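Local coordinates for putative sugar binding protein (Bacteroides vulgatus ATCC 8482, PDB 3KEZ) that probably binds sugars at the outer membrane as a SusD-family, calcium-containing protein involved in nutrient capture, at residues W82-Y86 / V148-K152. Sequence-based numbering, arbitrary orientation.
Sequences WSYLY and VPIVK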
ATOM      1  N   TRP A  82      10.755  -1.702  10.065  1.00 12.54           N
ATOM      2  CA  TRP A  82      11.262  -0.595  10.869  1.00 12.53           C
ATOM      3  C   TRP A  82      12.502   0.101  10.253  1.00 11.57           C
ATOM      4  O   TRP A  82      12.492   1.335   9.988  1.00  9.99           O
ATOM      5  CB  TRP A  82      11.554  -1.164  12.267  1.00 12.50           C
ATOM      6  CG  TRP A  82      11.921  -0.161  13.296  1.00 11.67           C
ATOM      7  CD1 TRP A  82      13.163   0.273  13.600  1.00 13.23           C
ATOM      8  CD2 TRP A  82      11.015   0.525  14.185  1.00 11.44           C
ATOM      9  NE1 TRP A  82      13.105   1.196  14.628  1.00 11.01           N
ATOM     10  CE2 TRP A  82      11.793   1.371  14.997  1.00 15.06           C
ATOM     11  CE3 TRP A  82       9.620   0.529  14.340  1.00 15.48           C
ATOM     12  CZ2 TRP A  82      11.221   2.203  15.989  1.00 16.76           C
ATOM     13  CZ3 TRP A  82       9.060   1.336  15.333  1.00 16.84           C
ATOM     14  CH2 TRP A  82       9.867   2.167  16.137  1.00 15.48           C
ATOM     15  N   SER A  83      13.536  -0.718   9.990  1.00 11.66           N
ATOM     16  CA  SER A  83      14.823  -0.220   9.493  0.50 10.72           C
ATOM     17  C   SER A  83      14.720   0.418   8.118  1.00 11.45           C
ATOM     18  O   SER A  83      15.252   1.492   7.914  1.00  7.26           O
ATOM     19  CB  SER A  83      15.934  -1.298   9.528  0.50 11.51           C
ATOM     20  OG  SER A  83      15.483  -2.599   9.175  0.50 15.65           O
ATOM     21  N   TYR A  84      13.996  -0.226   7.192  1.00  9.55           N
ATOM     22  CA  TYR A  84      13.874   0.289   5.849  1.00 11.41           C
ATOM     23  C   TYR A  84      13.080   1.607   5.809  1.00 10.99           C
ATOM     24  O   TYR A  84      13.507   2.580   5.186  1.00  9.63           O
ATOM     25  CB  TYR A  84      13.252  -0.757   4.908  1.00 12.21           C
ATOM     26  CG  TYR A  84      14.276  -1.674   4.294  1.00 14.08           C
ATOM     27  CD1 TYR A  84      14.898  -2.635   5.058  1.00 18.41           C
ATOM     28  CD2 TYR A  84      14.646  -1.553   2.932  1.00 18.20           C
ATOM     29  CE1 TYR A  84      15.867  -3.460   4.524  1.00 17.30           C
ATOM     30  CE2 TYR A  84      15.641  -2.380   2.381  1.00 16.90           C
ATOM     31  CZ  TYR A  84      16.224  -3.349   3.187  1.00 19.94           C
ATOM     32  OH  TYR A  84      17.211  -4.197   2.697  1.00 24.71           O
ATOM     33  N   LEU A  85      11.958   1.651   6.525  1.00  9.28           N
ATOM     34  CA  LEU A  85      11.157   2.876   6.542  1.00  9.76           C
ATOM     35  C   LEU A  85      11.903   4.050   7.211  1.00  9.52           C
ATOM     36  O   LEU A  85      11.843   5.187   6.720  1.00  9.72           O
ATOM     37  CB  LEU A  85       9.767   2.605   7.137  1.00  9.11           C
ATOM     38  CG  LEU A  85       8.944   1.735   6.184  1.00 10.46           C
ATOM     39  CD1 LEU A  85       7.743   1.136   6.836  1.00  8.81           C
ATOM     40  CD2 LEU A  85       8.583   2.473   4.870  1.00 17.00           C
ATOM     41  N   TYR A  86      12.643   3.795   8.298  1.00 11.67           N
ATOM     42  CA  TYR A  86      13.382   4.854   8.947  1.00 10.55           C
ATOM     43  C   TYR A  86      14.586   5.277   8.114  1.00 12.64           C
ATOM     44  O   TYR A  86      14.963   6.461   8.106  1.00 10.28           O
ATOM     45  CB  TYR A  86      13.779   4.494  10.394  1.00  8.89           C
ATOM     46  CG  TYR A  86      12.663   4.875  11.359  1.00 12.19           C
ATOM     47  CD1 TYR A  86      12.258   6.220  11.515  1.00 10.18           C
ATOM     48  CD2 TYR A  86      11.952   3.891  12.046  1.00 18.49           C
ATOM     49  CE1 TYR A  86      11.219   6.558  12.339  1.00  7.46           C
ATOM     50  CE2 TYR A  86      10.911   4.214  12.882  1.00 13.28           C
ATOM     51  CZ  TYR A  86      10.536   5.538  13.027  1.00 10.59           C
ATOM     52  OH  TYR A  86       9.525   5.833  13.889  1.00 10.21           O
ATOM     53  N   VAL A 148       4.719   5.674  16.321  1.00  9.34           N
ATOM     54  CA  VAL A 148       6.179   5.491  16.299  1.00  8.92           C
ATOM     55  C   VAL A 148       6.849   6.851  16.504  1.00 11.14           C
ATOM     56  O   VAL A 148       6.174   7.876  16.486  1.00  8.67           O
ATOM     57  CB  VAL A 148       6.629   4.886  14.978  1.00  9.39           C
ATOM     58  CG1 VAL A 148       5.971   3.506  14.762  1.00 10.11           C
ATOM     59  CG2 VAL A 148       6.291   5.857  13.822  1.00  7.15           C
ATOM     60  N   PRO A 149       8.182   6.882  16.687  1.00 11.02           N
ATOM     61  CA  PRO A 149       8.837   8.173  16.732  1.00  9.96           C
ATOM     62  C   PRO A 149       8.791   8.946  15.432  1.00 10.00           C
ATOM     63  O   PRO A 149       9.120   8.414  14.378  1.00  9.59           O
ATOM     64  CB  PRO A 149      10.308   7.818  17.047  1.00 11.60           C
ATOM     65  CG  PRO A 149      10.222   6.511  17.773  1.00 12.90           C
ATOM     66  CD  PRO A 149       9.104   5.792  17.059  1.00  9.90           C
ATOM     67  N   ILE A 150       8.433  10.215  15.541  1.00  9.14           N
ATOM     68  CA  ILE A 150       8.468  11.166  14.435  1.00 11.01           C
ATOM     69  C   ILE A 150       9.908  11.686  14.429  1.00 12.29           C
ATOM     70  O   ILE A 150      10.341  12.340  15.380  1.00 12.92           O
ATOM     71  CB  ILE A 150       7.477  12.315  14.689  1.00  9.51           C
ATOM     72  CG1 ILE A 150       6.025  11.763  14.672  1.00  8.39           C
ATOM     73  CG2 ILE A 150       7.671  13.462  13.657  1.00 15.77           C
ATOM     74  CD1 ILE A 150       4.983  12.694  15.350  1.00  5.72           C
ATOM     75  N   VAL A 151      10.615  11.393  13.356  1.00 14.08           N
ATOM     76  CA  VAL A 151      11.999  11.782  13.167  1.00 13.03           C
ATOM     77  C   VAL A 151      12.050  12.685  11.962  1.00 10.44           C
ATOM     78  O   VAL A 151      11.770  12.257  10.851  1.00 13.96           O
ATOM     79  CB  VAL A 151      12.858  10.533  12.914  1.00 15.20           C
ATOM     80  CG1 VAL A 151      14.313  10.934  12.636  1.00 18.86           C
ATOM     81  CG2 VAL A 151      12.752   9.569  14.106  1.00 12.66           C
ATOM     82  N   LYS A 152      12.395  13.945  12.178  1.00 11.38           N
ATOM     83  CA  LYS A 152      12.382  14.934  11.109  1.00 12.84           C
ATOM     84  C   LYS A 152      13.764  15.535  10.834  1.00 14.19           C
ATOM     85  O   LYS A 152      13.925  16.341   9.908  1.00 12.42           O
ATOM     86  CB  LYS A 152      11.351  16.029  11.441  1.00 14.73           C
ATOM     87  CG  LYS A 152       9.916  15.560  11.158  1.00 16.62           C
ATOM     88  CD  LYS A 152       8.862  16.473  11.665  1.00 20.80           C
ATOM     89  CE  LYS A 152       8.601  17.608  10.711  1.00 22.34           C
ATOM     90  NZ  LYS A 152       7.475  18.398  11.261  1.00 16.83           N
TER
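With CG of W82 anti to the backbone N (chi1 -173°) and CG of Y86 roughly anti to its own carbonyl carbon (chi1 -87°), a pair of torsions that lays the phenol beside the indole and carries its OH to the loop, the far ends of two aromatic side chains one turn apart on helix 80-96 meet V148-V151. The Y86 ring is steeply tilted to the W82 indole and sets its CE2 corner over one indole face, 3.6 Å above the plane near its centre. From there Y86 OH donates a hydrogen bond of 2.7 Å to P149 O; the acceptor lies at the edge of the phenol ring, and the donor approaches one carbonyl lone pair in the carbonyl plane, at a C=O...O angle of 128°. The same hydroxyl is packed against aliphatic carbon, with V148 CG2 and P149 CD each 3.2 Å from Y86 OH. Farther back on the ring, CE1 of Y86 meets CG2 of V151 at 3.8 Å. The far rim of the indole adds two apolar contacts, CZ3 of W82 to CG1 of V148 and CH2 of W82 to CD of P149, both at 3.8 Å. A phenylalanine in place of Y86 would probably keep much of the ring packing but leave P149 O without this donor, so that the loop is less firmly fixed to the helix. N93, later on helix 80-96, also bonds to V151 O. The contact thus joins the loop to helix 80-96, with helices 109-134 and 166-183 packed around it, in a largely helical fold consistent with the SusD family.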